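Local coordinates for flavoprotein (Thermotoga maritima, PDB 5V8S) that probably works as an FMN-binding oxidoreductase in electron transfer and holds a mu-oxo-diiron centre in a metallo-beta-lactamase-like domain, at residues A62-D67 with H92-H97; D116-A121 with E145-G150; P25-L30 with N53-K58; I175-D180 with A235-H240. The protein carries 1 engineered substitution. One frame throughout, in Å; residues are numbered along the deposited sequence.

Contact 1: residues A62-D67 with H92-H97; sequences ANVLID and HIIVNH. With FEO (mu-oxo-diiron), chain C.
Asp67 and Asn96 meet just past the ends of two neighbouring parallel strands, 62-66 and 92-94, which helix 74-82 connects into a beta-alpha-beta unit of the metallo-beta-lactamase-like sheet. Four backbone bonds join them, the shortest from Ile94 N to Leu65 O at 2.8 Å. On one face Val64 CG1 reaches Ile94 CD1 at 3.8 Å, while Ile66 and Ile94 lie side by side; beta-branched residues suit these extended strands and fill the buried layer beneath. Asn96 takes over where the ladder stops. Its CB sits beside both oxygens of Asp67. CG stands anti to its own carbonyl carbon (chi1 -73°) and turns the amide back toward the other strand. At the tip, ND2 donates a hydrogen bond to Asp67 OD2 at 3.1 Å, with the acceptor close to the amide plane, and it also rests 3.5 Å from Ile66 CG2. The amide oxygen OD1 is hydrogen-bonded to Thr170 OG1. The backbone N of Asn96 meanwhile bonds to the syn lone pair of Asp67 OD1, so the carboxylate takes one N-H on each oxygen, with carboxylate and amide planes 66° apart. A buried aspartate fits here because Asn96 N and a water donate to its OD1 and Asn96 ND2 to its OD2. Beyond, His97 runs on to the metal site, its NE2 2.2 Å from FE1 and its ND1 held by Asp166. That water bridges the Asp67 carboxylate and the His97 backbone, donating to Asp67 OD1 at 2.7 Å and to His97 O at 2.9 Å.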
# COMPACT_ATOMS: atom_id res chain seq x y z
N ALA A 62 -22.25 -43.51 -8.34
CA ALA A 62 -21.84 -42.14 -8.61
C ALA A 62 -20.51 -41.89 -7.94
O ALA A 62 -20.19 -42.48 -6.91
CB ALA A 62 -22.87 -41.14 -8.07
N ASN A 63 -19.72 -41.00 -8.54
CA ASN A 63 -18.52 -40.47 -7.92
C ASN A 63 -18.60 -38.96 -8.07
O ASN A 63 -18.64 -38.44 -9.20
CB ASN A 63 -17.23 -41.00 -8.55
CG ASN A 63 -16.98 -42.46 -8.25
OD1 ASN A 63 -16.92 -42.88 -7.09
ND2 ASN A 63 -16.82 -43.26 -9.30
N VAL A 64 -18.64 -38.26 -6.94
CA VAL A 64 -18.97 -36.83 -6.90
C VAL A 64 -17.73 -36.06 -6.46
O VAL A 64 -17.29 -36.18 -5.31
CB VAL A 64 -20.15 -36.54 -5.97
CG1 VAL A 64 -20.54 -35.06 -6.02
CG2 VAL A 64 -21.33 -37.45 -6.29
N LEU A 65 -17.18 -35.25 -7.36
CA LEU A 65 -16.09 -34.33 -7.03
C LEU A 65 -16.68 -33.00 -6.59
O LEU A 65 -17.61 -32.49 -7.22
CB LEU A 65 -15.20 -34.12 -8.25
CG LEU A 65 -14.09 -33.08 -8.09
CD1 LEU A 65 -13.06 -33.56 -7.08
CD2 LEU A 65 -13.45 -32.83 -9.45
N ILE A 66 -16.15 -32.45 -5.50
CA ILE A 66 -16.67 -31.20 -4.94
C ILE A 66 -15.52 -30.20 -4.89
O ILE A 66 -14.54 -30.39 -4.16
CB ILE A 66 -17.32 -31.41 -3.56
CG1 ILE A 66 -18.46 -32.44 -3.71
CG2 ILE A 66 -17.85 -30.07 -3.00
CD1 ILE A 66 -19.23 -32.69 -2.44
N ASP A 67 -15.64 -29.16 -5.71
CA ASP A 67 -14.66 -28.08 -5.83
C ASP A 67 -13.34 -28.59 -6.42
O ASP A 67 -13.29 -29.68 -7.00
CB ASP A 67 -14.55 -27.34 -4.49
CG ASP A 67 -15.90 -26.68 -4.08
OD1 ASP A 67 -16.66 -26.21 -4.98
OD2 ASP A 67 -16.23 -26.66 -2.88
N HIS A 92 -20.25 -36.65 -11.37
CA HIS A 92 -20.78 -35.36 -10.94
C HIS A 92 -19.64 -34.49 -10.46
O HIS A 92 -18.69 -34.98 -9.86
CB HIS A 92 -21.74 -35.54 -9.77
CG HIS A 92 -22.98 -36.28 -10.12
ND1 HIS A 92 -23.01 -37.65 -10.31
CD2 HIS A 92 -24.25 -35.85 -10.31
CE1 HIS A 92 -24.24 -38.02 -10.61
NE2 HIS A 92 -25.01 -36.95 -10.63
N ILE A 93 -19.75 -33.19 -10.74
CA ILE A 93 -18.88 -32.18 -10.14
C ILE A 93 -19.77 -31.08 -9.56
O ILE A 93 -20.57 -30.47 -10.29
CB ILE A 93 -17.88 -31.58 -11.14
CG1 ILE A 93 -16.99 -32.68 -11.74
CG2 ILE A 93 -17.00 -30.54 -10.44
CD1 ILE A 93 -16.10 -32.24 -12.88
N ILE A 94 -19.63 -30.82 -8.26
CA ILE A 94 -20.36 -29.75 -7.59
C ILE A 94 -19.44 -28.56 -7.43
O ILE A 94 -18.33 -28.68 -6.91
CB ILE A 94 -20.90 -30.21 -6.22
CG1 ILE A 94 -21.93 -31.34 -6.41
CG2 ILE A 94 -21.53 -29.03 -5.47
CD1 ILE A 94 -22.48 -31.93 -5.10
N VAL A 95 -19.90 -27.41 -7.90
CA VAL A 95 -19.15 -26.16 -7.84
C VAL A 95 -19.90 -25.23 -6.90
O VAL A 95 -20.87 -24.57 -7.30
CB VAL A 95 -18.96 -25.56 -9.24
CG1 VAL A 95 -18.18 -24.26 -9.16
CG2 VAL A 95 -18.26 -26.56 -10.14
N ASN A 96 -19.46 -25.16 -5.64
CA ASN A 96 -20.11 -24.30 -4.67
C ASN A 96 -19.83 -22.82 -4.93
O ASN A 96 -20.61 -21.97 -4.50
CB ASN A 96 -19.60 -24.65 -3.27
CG ASN A 96 -20.14 -25.97 -2.75
OD1 ASN A 96 -21.36 -26.19 -2.73
ND2 ASN A 96 -19.24 -26.88 -2.32
N HIS A 97 -18.74 -22.51 -5.64
CA HIS A 97 -18.24 -21.15 -5.84
C HIS A 97 -17.22 -21.25 -6.95
O HIS A 97 -16.44 -22.20 -7.00
CB HIS A 97 -17.60 -20.71 -4.51
CG HIS A 97 -16.88 -19.38 -4.50
ND1 HIS A 97 -17.40 -18.19 -4.96
CD2 HIS A 97 -15.69 -19.06 -3.94
CE1 HIS A 97 -16.54 -17.21 -4.73
NE2 HIS A 97 -15.50 -17.71 -4.11
FE1 FEO C . -13.69 -16.96 -3.04
FE2 FEO C . -11.70 -19.55 -2.06
O FEO C . -12.53 -18.41 -3.31
O HOH W 1 -15.53 -24.90 -7.11
O HOH W 2 -11.92 -16.22 -1.94
O HOH W 3 -11.11 -17.68 -0.90

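Contact 2: residues D116-A121 with E145-G150; sequences DVEIIA and EEREIG
Ile120 and Ile149 point at each other from two facing sheets, and their CD1 atoms meet tip to tip at 4.0 Å. This is a meeting between layers of the beta sandwich. Strand 118-121 belongs to the seven-stranded sheet and strand 146-149 is an outermost strand of the five-stranded one, and their axes pass 11.5 Å apart, a gap that side chains alone span. The isoleucine pair is the buried, close part, for which branched apolar chains are well suited. Toward the partly exposed side the fit is looser. Glu118 stretches out fully extended, and Arg147 comes from the opposite direction, its chain bent about CG-CD (chi3 83°), which brings NH2 to 3.4 Å from Glu118 OE1. The bond is weak, and the carboxylate and guanidinium planes stand 81° apart. On its other flank Arg147 NH1 lies 3.3 Å from Glu145 OE2, which approaches in the plane of the guanidinium; that bond is weak too. Arginine thus sits between two glutamates as the centre of a salt-bridge network. With both bonds long, the charges probably contribute a diffuse attraction more than a rigid lock, leaving the close fit to the isoleucines.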
# COMPACT_ATOMS: atom_id res chain seq x y z
N ASP A 116 -19.18 -36.45 -20.83
CA ASP A 116 -20.07 -35.54 -20.13
C ASP A 116 -20.17 -35.93 -18.67
O ASP A 116 -20.18 -37.11 -18.31
CB ASP A 116 -21.46 -35.59 -20.76
CG ASP A 116 -21.52 -34.93 -22.12
OD1 ASP A 116 -20.52 -34.31 -22.54
OD2 ASP A 116 -22.59 -35.03 -22.77
N VAL A 117 -20.25 -34.91 -17.81
CA VAL A 117 -20.58 -35.10 -16.40
C VAL A 117 -21.68 -34.11 -16.05
O VAL A 117 -21.90 -33.12 -16.74
CB VAL A 117 -19.36 -34.90 -15.49
CG1 VAL A 117 -18.34 -36.01 -15.70
CG2 VAL A 117 -18.72 -33.57 -15.77
N GLU A 118 -22.38 -34.39 -14.95
CA GLU A 118 -23.33 -33.42 -14.41
C GLU A 118 -22.57 -32.42 -13.55
O GLU A 118 -22.01 -32.78 -12.51
CB GLU A 118 -24.42 -34.11 -13.61
CG GLU A 118 -25.47 -33.16 -13.12
CD GLU A 118 -26.65 -33.89 -12.50
OE1 GLU A 118 -27.52 -34.38 -13.26
OE2 GLU A 118 -26.70 -33.98 -11.27
N ILE A 119 -22.52 -31.16 -13.99
CA ILE A 119 -21.89 -30.07 -13.24
C ILE A 119 -23.00 -29.29 -12.54
O ILE A 119 -23.91 -28.77 -13.19
CB ILE A 119 -21.09 -29.15 -14.18
CG1 ILE A 119 -20.04 -29.96 -14.95
CG2 ILE A 119 -20.43 -28.00 -13.39
CD1 ILE A 119 -19.23 -29.16 -15.98
N ILE A 120 -22.94 -29.20 -11.21
CA ILE A 120 -23.98 -28.56 -10.42
C ILE A 120 -23.45 -27.24 -9.87
O ILE A 120 -22.37 -27.20 -9.26
CB ILE A 120 -24.46 -29.47 -9.27
CG1 ILE A 120 -25.12 -30.71 -9.86
CG2 ILE A 120 -25.41 -28.72 -8.34
CD1 ILE A 120 -25.34 -31.79 -8.84
N ALA A 121 -24.22 -26.17 -10.03
CA ALA A 121 -23.84 -24.86 -9.52
C ALA A 121 -25.10 -24.04 -9.27
O ALA A 121 -26.20 -24.42 -9.68
CB ALA A 121 -22.91 -24.14 -10.50
N GLU A 145 -32.97 -26.96 -2.83
CA GLU A 145 -33.24 -28.07 -3.73
C GLU A 145 -32.48 -29.30 -3.26
O GLU A 145 -31.35 -29.21 -2.79
CB GLU A 145 -32.82 -27.72 -5.15
CG GLU A 145 -32.99 -28.86 -6.15
CD GLU A 145 -32.85 -28.42 -7.61
OE1 GLU A 145 -32.81 -27.20 -7.89
OE2 GLU A 145 -32.79 -29.32 -8.49
N GLU A 146 -33.11 -30.46 -3.39
CA GLU A 146 -32.49 -31.71 -3.02
C GLU A 146 -32.35 -32.56 -4.26
O GLU A 146 -33.21 -32.54 -5.14
CB GLU A 146 -33.34 -32.44 -1.97
CG GLU A 146 -33.41 -31.72 -0.64
CD GLU A 146 -34.42 -32.35 0.31
OE1 GLU A 146 -34.80 -33.51 0.10
OE2 GLU A 146 -34.84 -31.66 1.26
N ARG A 147 -31.26 -33.29 -4.34
CA ARG A 147 -31.02 -34.18 -5.46
C ARG A 147 -30.50 -35.50 -4.95
O ARG A 147 -29.60 -35.54 -4.13
CB ARG A 147 -30.05 -33.57 -6.45
CG ARG A 147 -30.65 -32.43 -7.25
CD ARG A 147 -29.66 -31.85 -8.23
NE ARG A 147 -29.60 -32.62 -9.45
CZ ARG A 147 -30.36 -32.40 -10.52
NH1 ARG A 147 -31.23 -31.41 -10.53
NH2 ARG A 147 -30.23 -33.16 -11.58
N GLU A 148 -31.10 -36.58 -5.42
CA GLU A 148 -30.68 -37.90 -5.03
C GLU A 148 -29.59 -38.35 -5.97
O GLU A 148 -29.81 -38.50 -7.16
CB GLU A 148 -31.86 -38.87 -5.06
CG GLU A 148 -31.53 -40.22 -4.47
CD GLU A 148 -32.67 -41.20 -4.60
OE1 GLU A 148 -32.46 -42.26 -5.20
OE2 GLU A 148 -33.76 -40.90 -4.10
N ILE A 149 -28.40 -38.56 -5.42
CA ILE A 149 -27.24 -38.95 -6.21
C ILE A 149 -26.57 -40.10 -5.48
O ILE A 149 -26.29 -39.99 -4.28
CB ILE A 149 -26.25 -37.77 -6.38
CG1 ILE A 149 -26.90 -36.59 -7.13
CG2 ILE A 149 -25.00 -38.24 -7.13
CD1 ILE A 149 -26.11 -35.28 -7.03
N GLY A 150 -26.33 -41.20 -6.18
CA GLY A 150 -25.65 -42.33 -5.55
C GLY A 150 -26.33 -42.85 -4.30
O GLY A 150 -25.64 -43.34 -3.39

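Contact 3: residues P25-L30 with N53-K58; sequences PEIYVL and NAYLVK
Tyr28 and Lys58 both carry CG opposite their own carbonyl carbon (chi1 -64° and -61°), and with the lysine extended about CB-CG this lays Lys58 CD obliquely against Tyr28 CE1 at 3.7 Å. A bend about CG-CD (chi3 84°) then turns CE and NZ onward. Glu26, extended from CB onward, reaches the same place from two residues earlier on the same face of the strand. Its OE2 accepts the Tyr28 hydroxyl at 2.7 Å through the anti lone pair and lies at the edge of the ring, which helps fix the ring in place. The aliphatic part of the lysine runs beside that carboxylate, while NZ goes on to bond with Ile84 O, so amphipathic residues serve this partly exposed end well. A water joins the strands there, accepting from Glu26 N and donating to Lys58 O at 2.7 Å. Farther along, backbone bonds run in both directions between Tyr28 and Leu56, and again between Leu30 and Ala54, where each is 2.8 Å long. The opposite face is apolar. Ile27 CG1 lies 4.0 Å from Val57 CG1, and Val29 CG2 comes within 3.7 Å of Tyr55 CE2, the two side chains pointing the same way. Tyr55 suits this buried layer because its hydroxyl finds Pro238 O, while its ring meets Phe177 edge to face. Leu30 and Ala54, on the Tyr28 side, pack instead beneath helix 74-82. The pair thus belongs to one sheet of the alpha-beta/beta-alpha sandwich of the metallo-beta-lactamase fold, with one face on the second sheet and the other under that helix.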
# COMPACT_ATOMS: atom_id res chain seq x y z
N PRO A 25 -20.74 -41.71 4.26
CA PRO A 25 -20.28 -42.26 2.99
C PRO A 25 -18.77 -42.12 2.85
O PRO A 25 -18.13 -41.42 3.64
CB PRO A 25 -20.99 -41.41 1.95
CG PRO A 25 -21.19 -40.11 2.62
CD PRO A 25 -21.42 -40.41 4.07
N GLU A 26 -18.21 -42.77 1.84
CA GLU A 26 -16.76 -42.76 1.61
C GLU A 26 -16.38 -41.39 1.03
O GLU A 26 -16.74 -41.07 -0.10
CB GLU A 26 -16.44 -43.89 0.64
CG GLU A 26 -14.97 -44.23 0.49
CD GLU A 26 -14.72 -45.34 -0.53
OE1 GLU A 26 -15.65 -46.13 -0.82
OE2 GLU A 26 -13.59 -45.43 -1.05
N ILE A 27 -15.65 -40.58 1.81
CA ILE A 27 -15.28 -39.22 1.42
C ILE A 27 -13.78 -39.06 1.58
O ILE A 27 -13.22 -39.41 2.62
CB ILE A 27 -16.01 -38.16 2.27
CG1 ILE A 27 -17.53 -38.26 2.08
CG2 ILE A 27 -15.53 -36.74 1.91
CD1 ILE A 27 -18.31 -37.45 3.07
N TYR A 28 -13.14 -38.50 0.55
CA TYR A 28 -11.73 -38.16 0.54
C TYR A 28 -11.58 -36.65 0.47
O TYR A 28 -12.37 -35.97 -0.21
CB TYR A 28 -11.01 -38.75 -0.68
CG TYR A 28 -11.02 -40.26 -0.69
CD1 TYR A 28 -12.14 -40.96 -1.12
CD2 TYR A 28 -9.91 -40.99 -0.28
CE1 TYR A 28 -12.16 -42.34 -1.12
CE2 TYR A 28 -9.92 -42.37 -0.29
CZ TYR A 28 -11.05 -43.04 -0.71
OH TYR A 28 -11.08 -44.41 -0.72
N VAL A 29 -10.57 -36.13 1.14
CA VAL A 29 -10.09 -34.77 0.90
C VAL A 29 -8.86 -34.85 0.02
O VAL A 29 -8.01 -35.74 0.17
CB VAL A 29 -9.79 -33.99 2.20
CG1 VAL A 29 -8.69 -34.69 3.01
CG2 VAL A 29 -9.44 -32.53 1.90
N LEU A 30 -8.76 -33.89 -0.91
CA LEU A 30 -7.56 -33.62 -1.69
C LEU A 30 -7.17 -32.19 -1.36
O LEU A 30 -7.86 -31.25 -1.78
CB LEU A 30 -7.85 -33.76 -3.18
CG LEU A 30 -8.26 -35.16 -3.63
CD1 LEU A 30 -9.10 -35.08 -4.86
CD2 LEU A 30 -7.03 -36.00 -3.89
N ASN A 53 -8.76 -27.04 -0.83
CA ASN A 53 -9.30 -28.33 -0.42
C ASN A 53 -10.44 -28.71 -1.36
O ASN A 53 -11.41 -27.96 -1.49
CB ASN A 53 -9.90 -28.29 0.99
CG ASN A 53 -8.94 -27.77 2.05
OD1 ASN A 53 -7.71 -27.80 1.90
ND2 ASN A 53 -9.51 -27.29 3.16
N ALA A 54 -10.33 -29.87 -2.00
CA ALA A 54 -11.41 -30.45 -2.79
C ALA A 54 -11.77 -31.79 -2.18
O ALA A 54 -11.01 -32.34 -1.38
CB ALA A 54 -10.96 -30.63 -4.24
N TYR A 55 -12.93 -32.32 -2.55
CA TYR A 55 -13.44 -33.53 -1.92
C TYR A 55 -13.98 -34.48 -2.98
O TYR A 55 -14.51 -34.04 -4.01
CB TYR A 55 -14.55 -33.22 -0.91
CG TYR A 55 -14.06 -32.30 0.18
CD1 TYR A 55 -14.08 -30.92 0.02
CD2 TYR A 55 -13.51 -32.80 1.36
CE1 TYR A 55 -13.59 -30.06 1.00
CE2 TYR A 55 -13.03 -31.96 2.34
CZ TYR A 55 -13.07 -30.59 2.16
OH TYR A 55 -12.58 -29.79 3.16
N LEU A 56 -13.86 -35.78 -2.71
CA LEU A 56 -14.45 -36.81 -3.57
C LEU A 56 -15.34 -37.70 -2.73
O LEU A 56 -14.90 -38.26 -1.72
CB LEU A 56 -13.36 -37.65 -4.25
CG LEU A 56 -13.91 -38.73 -5.19
CD1 LEU A 56 -14.39 -38.10 -6.49
CD2 LEU A 56 -12.87 -39.80 -5.47
N VAL A 57 -16.59 -37.86 -3.17
CA VAL A 57 -17.56 -38.72 -2.49
C VAL A 57 -17.80 -39.91 -3.40
O VAL A 57 -18.30 -39.74 -4.52
CB VAL A 57 -18.88 -38.00 -2.18
CG1 VAL A 57 -19.73 -38.84 -1.22
CG2 VAL A 57 -18.63 -36.61 -1.60
N LYS A 58 -17.44 -41.11 -2.94
CA LYS A 58 -17.60 -42.32 -3.73
C LYS A 58 -18.84 -43.04 -3.24
O LYS A 58 -18.90 -43.46 -2.08
CB LYS A 58 -16.36 -43.21 -3.62
CG LYS A 58 -15.11 -42.51 -4.15
CD LYS A 58 -13.90 -43.43 -4.21
CE LYS A 58 -13.87 -44.26 -5.49
NZ LYS A 58 -12.63 -45.12 -5.57
O HOH W 4 -19.90 -44.61 0.13

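Contact 4: residues I175-D180 with A235-H240; sequences ILFSCD and ALLPGH. With FEO (mu-oxo-diiron), chain C.
Asp180 and His240 bring the ends of two parallel strands together at the mu-oxo-diiron site. The aspartate bridges the irons, with OD1 2.1 Å from FE2 and OD2 2.1 Å from FE1, and His240 NE2 binds FE2 at 2.2 Å. His97, Glu99 and His163 complete the protein ligands of FE1, while Asp101 and the engineered Asp102 join those of FE2. Behind the metals, strands 175-179 and 235-238 zip together through backbone bonds such as Leu237 N to Leu176 O. On the face toward the other sheet, Phe177 and Leu237 both hold CG opposite the carbonyl carbon (chi1 -60° and -82°) and lie side by side, with Leu237 CD2 3.5 Å from Phe177 CE2. The same methyl touches Ile175 CG2 at 3.8 Å, which makes leucine a good filler between an aromatic ring and a branched chain. Near the site the backbones draw closer. Gly239 N donates to Cys179 O at 2.7 Å from above the carbonyl plane, and a residue without a side chain suits this crowding, since its alpha carbon lies very near that of Cys179. Leu237 O is held twice, by Ser178 N and by a water that donates at 2.7 Å while accepting from Cys179 N. Ser51 O bonds His240 ND1, so the ring is fixed from both of its nitrogens. With a carboxylate shared by two irons and an imidazole braced by a backbone carbonyl, the strand ends probably help hold the spacing of the irons and the orientation of the imidazole.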
# COMPACT_ATOMS: atom_id res chain seq x y z
N ILE A 175 -23.10 -33.48 6.80
CA ILE A 175 -21.78 -33.03 6.39
C ILE A 175 -21.95 -31.86 5.44
O ILE A 175 -22.63 -31.97 4.42
CB ILE A 175 -21.01 -34.18 5.70
CG1 ILE A 175 -20.87 -35.35 6.68
CG2 ILE A 175 -19.66 -33.69 5.19
CD1 ILE A 175 -20.28 -36.59 6.06
N LEU A 176 -21.34 -30.72 5.77
CA LEU A 176 -21.49 -29.50 4.97
C LEU A 176 -20.20 -29.23 4.21
O LEU A 176 -19.15 -29.02 4.83
CB LEU A 176 -21.84 -28.32 5.89
CG LEU A 176 -22.35 -27.07 5.17
CD1 LEU A 176 -23.79 -27.29 4.71
CD2 LEU A 176 -22.27 -25.86 6.07
N PHE A 177 -20.28 -29.25 2.89
CA PHE A 177 -19.18 -28.84 2.02
C PHE A 177 -19.41 -27.37 1.71
O PHE A 177 -20.35 -27.01 1.00
CB PHE A 177 -19.17 -29.67 0.73
CG PHE A 177 -19.03 -31.15 0.96
CD1 PHE A 177 -20.14 -31.95 1.13
CD2 PHE A 177 -17.77 -31.75 0.94
CE1 PHE A 177 -20.01 -33.33 1.31
CE2 PHE A 177 -17.63 -33.13 1.10
CZ PHE A 177 -18.75 -33.91 1.29
N SER A 178 -18.58 -26.50 2.29
CA SER A 178 -18.93 -25.09 2.39
C SER A 178 -18.00 -24.16 1.62
O SER A 178 -18.23 -22.95 1.64
CB SER A 178 -18.96 -24.67 3.86
OG SER A 178 -17.74 -25.00 4.49
N CYS A 179 -16.96 -24.68 0.97
CA CYS A 179 -16.02 -23.88 0.19
C CYS A 179 -15.47 -22.70 1.00
O CYS A 179 -14.86 -22.92 2.04
CB CYS A 179 -16.61 -23.47 -1.16
SG CYS A 179 -15.31 -23.09 -2.34
N ASP A 180 -15.68 -21.44 0.59
CA ASP A 180 -15.07 -20.33 1.35
C ASP A 180 -15.69 -20.14 2.72
O ASP A 180 -15.04 -19.56 3.60
CB ASP A 180 -15.21 -18.99 0.63
CG ASP A 180 -14.30 -18.86 -0.59
OD1 ASP A 180 -13.44 -19.74 -0.82
OD2 ASP A 180 -14.45 -17.87 -1.34
N ALA A 235 -20.32 -32.03 10.59
CA ALA A 235 -18.97 -31.74 10.13
C ALA A 235 -19.06 -30.61 9.13
O ALA A 235 -20.05 -30.48 8.40
CB ALA A 235 -18.31 -32.97 9.50
N LEU A 236 -18.04 -29.76 9.14
CA LEU A 236 -17.91 -28.68 8.16
C LEU A 236 -16.59 -28.87 7.43
O LEU A 236 -15.52 -28.90 8.06
CB LEU A 236 -17.97 -27.31 8.85
CG LEU A 236 -18.07 -26.12 7.90
CD1 LEU A 236 -18.86 -25.01 8.56
CD2 LEU A 236 -16.70 -25.59 7.48
N LEU A 237 -16.67 -28.99 6.10
CA LEU A 237 -15.55 -29.31 5.22
C LEU A 237 -15.38 -28.12 4.28
O LEU A 237 -16.05 -28.06 3.22
CB LEU A 237 -15.83 -30.58 4.42
CG LEU A 237 -15.57 -31.93 5.11
CD1 LEU A 237 -16.17 -32.00 6.50
CD2 LEU A 237 -16.06 -33.06 4.23
N PRO A 238 -14.54 -27.16 4.62
CA PRO A 238 -14.39 -25.96 3.77
C PRO A 238 -13.32 -26.10 2.71
O PRO A 238 -12.56 -27.07 2.68
CB PRO A 238 -13.96 -24.89 4.78
CG PRO A 238 -13.08 -25.68 5.74
CD PRO A 238 -13.67 -27.11 5.80
N GLY A 239 -13.21 -25.07 1.87
CA GLY A 239 -12.27 -25.05 0.77
C GLY A 239 -10.88 -24.60 1.12
O GLY A 239 -9.98 -24.75 0.29
N HIS A 240 -10.69 -24.04 2.30
CA HIS A 240 -9.39 -23.56 2.74
C HIS A 240 -9.23 -23.85 4.22
O HIS A 240 -10.15 -23.58 4.99
CB HIS A 240 -9.27 -22.03 2.57
CG HIS A 240 -9.60 -21.54 1.19
ND1 HIS A 240 -8.84 -21.82 0.08
CD2 HIS A 240 -10.64 -20.79 0.76
CE1 HIS A 240 -9.38 -21.25 -0.98
NE2 HIS A 240 -10.47 -20.61 -0.60
FE1 FEO C . -13.69 -16.96 -3.04
FE2 FEO C . -11.70 -19.55 -2.06
O FEO C . -12.53 -18.41 -3.31
O HOH W 5 -16.25 -27.44 0.56
O HOH W 2 -11.92 -16.22 -1.94
O HOH W 3 -11.11 -17.68 -0.90

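In the fold
Along the chain the contacts follow one another in series, with none nested in or crossing another. Contact 3 closes first, returning over 22 residues of strands and turns. Contact 1 then closes around helix 74-82 and extends the same sheet, since strand 62-66 lies next to strand 50-59. Contact 2 begins on strand 118-121, the neighbour of strand 92-94, and passes across the sandwich to the second sheet, closing around 23 residues with helix 123-133 and strand 138-140. Contact 4 closes last, around 54 residues that include helices 196-214 and 218-228, at the other edge of that second sheet. Contacts 1 and 4 converge on the diiron centre, while contact 3 reaches contact 4 through Tyr55 and Asn53.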